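Local coordinates for putative uncharacterized protein (Campylobacter jejuni, PDB 5TPU) that is of unknown function but belongs to the WxcM-like family of the cupin clan and binds thymidine-5'-diphosphate, at residues D72-D77 against E102-S107. The protein carries 3 engineered substitutions. Residues are numbered along the deposited sequence; the frame is centred on the assembly and turned at random.
Sequences DIILND and EMKNFS
The carboxylate of Asp72 and the amide of Asn105 stand almost at right angles, their planes 83° apart. Contact between them is made by ND2 of Asn105, which gives a hydrogen bond to Asp72 OD2 at 2.9 Å, arriving on the anti side of the carboxylate, 17° out of its plane and slightly tilted from the amide plane as well. CB of Asn105 lies beside the same oxygen, while CB of Asp72 packs against CG of Lys104. This polar bridge finishes an antiparallel ladder where strand 99-104 gives way to a loop. Within the ladder, Asp72 pairs with Lys104 through two backbone bonds, Asp72 N to Lys104 O at 3.0 Å and Lys104 N to Asp72 O at 2.8 Å. Ile74 and Glu102 form the second hydrogen-bonded pair; between these two pairs, Ile73 and Met103 form a non-hydrogen-bonded one, where Ile73 CA makes a CA-H...O contact with Glu102 O at 3.3 Å, and Met103 CA makes a similar one with Asp72 O. Here are the two inner strands of a four-stranded antiparallel sheet, one of the sheets of a cupin-type beta fold, with strands 55-57 and 81-86 outside them. On one face of this part of the ladder, Ile73 CG2 lies 4.1 Å from Met103 CG, the two side chains running side by side over Leu64 of strand 62-68, which belongs to the other large sheet; Met103 also touches Arg52, a residue of the thymidine-5'-diphosphate pocket. The opposite face carries Asp72, Ile74, Glu102 and Lys104. There Lys104, its CG set between backbone N and carbonyl carbon (chi1 69°), stretches out fully beyond that point and lays CE and NZ alongside Ile74 CD1, NZ at 3.6 Å. Its NZ stops 5.4 Å short of Asp72 OD2, a separation at which attraction is probably modest, and has the like-charged Lys83 close by.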
# COMPACT_ATOMS: atom_id res chain seq x y z
N ASP A 72 -17.90 -1.87 -3.16
CA ASP A 72 -18.26 -2.67 -4.31
C ASP A 72 -17.53 -2.12 -5.51
O ASP A 72 -17.46 -0.89 -5.71
CB ASP A 72 -19.78 -2.60 -4.57
CG ASP A 72 -20.57 -3.16 -3.44
OD1 ASP A 72 -20.07 -4.11 -2.79
OD2 ASP A 72 -21.66 -2.64 -3.18
N ILE A 73 -17.00 -3.06 -6.30
CA ILE A 73 -16.38 -2.81 -7.58
C ILE A 73 -17.21 -3.56 -8.58
O ILE A 73 -17.34 -4.79 -8.49
CB ILE A 73 -14.96 -3.39 -7.76
CG1 ILE A 73 -14.28 -3.65 -6.42
CG2 ILE A 73 -14.18 -2.55 -8.77
CD1 ILE A 73 -12.95 -2.96 -6.18
N ILE A 74 -17.76 -2.82 -9.53
CA ILE A 74 -18.34 -3.43 -10.69
C ILE A 74 -17.30 -3.49 -11.79
O ILE A 74 -16.75 -2.49 -12.24
CB ILE A 74 -19.57 -2.64 -11.12
CG1 ILE A 74 -20.48 -2.49 -9.91
CG2 ILE A 74 -20.26 -3.35 -12.28
CD1 ILE A 74 -21.89 -2.08 -10.27
N LEU A 75 -16.95 -4.70 -12.18
CA LEU A 75 -16.02 -4.92 -13.27
C LEU A 75 -16.81 -5.23 -14.55
O LEU A 75 -17.89 -5.83 -14.47
CB LEU A 75 -15.11 -6.08 -12.95
CG LEU A 75 -14.16 -5.99 -11.76
CD1 LEU A 75 -13.53 -7.36 -11.52
CD2 LEU A 75 -13.05 -5.00 -12.04
N ASN A 76 -16.24 -4.84 -15.70
CA ASN A 76 -16.85 -5.03 -17.00
C ASN A 76 -15.79 -5.30 -18.08
O ASN A 76 -14.83 -4.51 -18.26
CB ASN A 76 -17.69 -3.81 -17.36
CG ASN A 76 -18.55 -4.04 -18.58
OD1 ASN A 76 -18.07 -4.43 -19.63
ND2 ASN A 76 -19.84 -3.84 -18.42
N ASP A 77 -15.89 -6.45 -18.76
CA ASP A 77 -14.85 -6.77 -19.73
C ASP A 77 -15.28 -6.47 -21.15
O ASP A 77 -14.53 -6.76 -22.06
CB ASP A 77 -14.34 -8.19 -19.60
CG ASP A 77 -15.36 -9.21 -19.98
OD1 ASP A 77 -14.96 -10.39 -19.92
OD2 ASP A 77 -16.55 -8.89 -20.27
N GLU A 102 -15.82 0.35 -11.86
CA GLU A 102 -16.43 1.41 -11.16
C GLU A 102 -16.55 1.00 -9.71
O GLU A 102 -16.95 -0.14 -9.39
CB GLU A 102 -17.70 1.84 -11.87
CG GLU A 102 -19.05 1.30 -11.45
CD GLU A 102 -20.05 2.43 -11.35
OE1 GLU A 102 -19.70 3.43 -10.71
OE2 GLU A 102 -21.16 2.35 -11.89
N MET A 103 -16.10 1.90 -8.85
CA MET A 103 -16.07 1.65 -7.41
C MET A 103 -17.12 2.49 -6.69
O MET A 103 -17.23 3.68 -6.92
CB MET A 103 -14.70 1.99 -6.91
CG MET A 103 -13.61 1.42 -7.78
SD MET A 103 -12.13 1.20 -6.83
CE MET A 103 -11.40 2.82 -6.75
N LYS A 104 -17.88 1.85 -5.83
CA LYS A 104 -19.02 2.48 -5.21
C LYS A 104 -19.28 1.89 -3.84
O LYS A 104 -18.58 0.99 -3.42
CB LYS A 104 -20.25 2.34 -6.13
CG LYS A 104 -20.79 0.91 -6.25
CD LYS A 104 -22.06 0.81 -7.12
CE LYS A 104 -22.64 -0.58 -6.97
NZ LYS A 104 -23.95 -0.75 -7.65
N ASN A 105 -20.31 2.42 -3.18
CA ASN A 105 -20.68 2.05 -1.83
C ASN A 105 -19.50 1.88 -0.90
O ASN A 105 -19.48 0.90 -0.17
CB ASN A 105 -21.47 0.73 -1.85
CG ASN A 105 -22.73 0.85 -2.65
OD1 ASN A 105 -23.48 1.82 -2.48
ND2 ASN A 105 -22.98 -0.11 -3.55
N PHE A 106 -18.54 2.80 -0.93
CA PHE A 106 -17.47 2.79 0.08
C PHE A 106 -18.13 2.99 1.44
O PHE A 106 -18.93 3.89 1.58
CB PHE A 106 -16.43 3.88 -0.13
CG PHE A 106 -15.53 3.61 -1.29
CD1 PHE A 106 -15.97 3.84 -2.58
CD2 PHE A 106 -14.29 3.08 -1.10
CE1 PHE A 106 -15.17 3.56 -3.65
CE2 PHE A 106 -13.44 2.86 -2.17
CZ PHE A 106 -13.88 3.08 -3.45
N SER A 107 -17.84 2.14 2.40
CA SER A 107 -18.25 2.48 3.75
C SER A 107 -17.53 3.78 4.17
O SER A 107 -16.48 4.14 3.62
CB SER A 107 -17.96 1.33 4.70
OG SER A 107 -16.58 1.11 4.78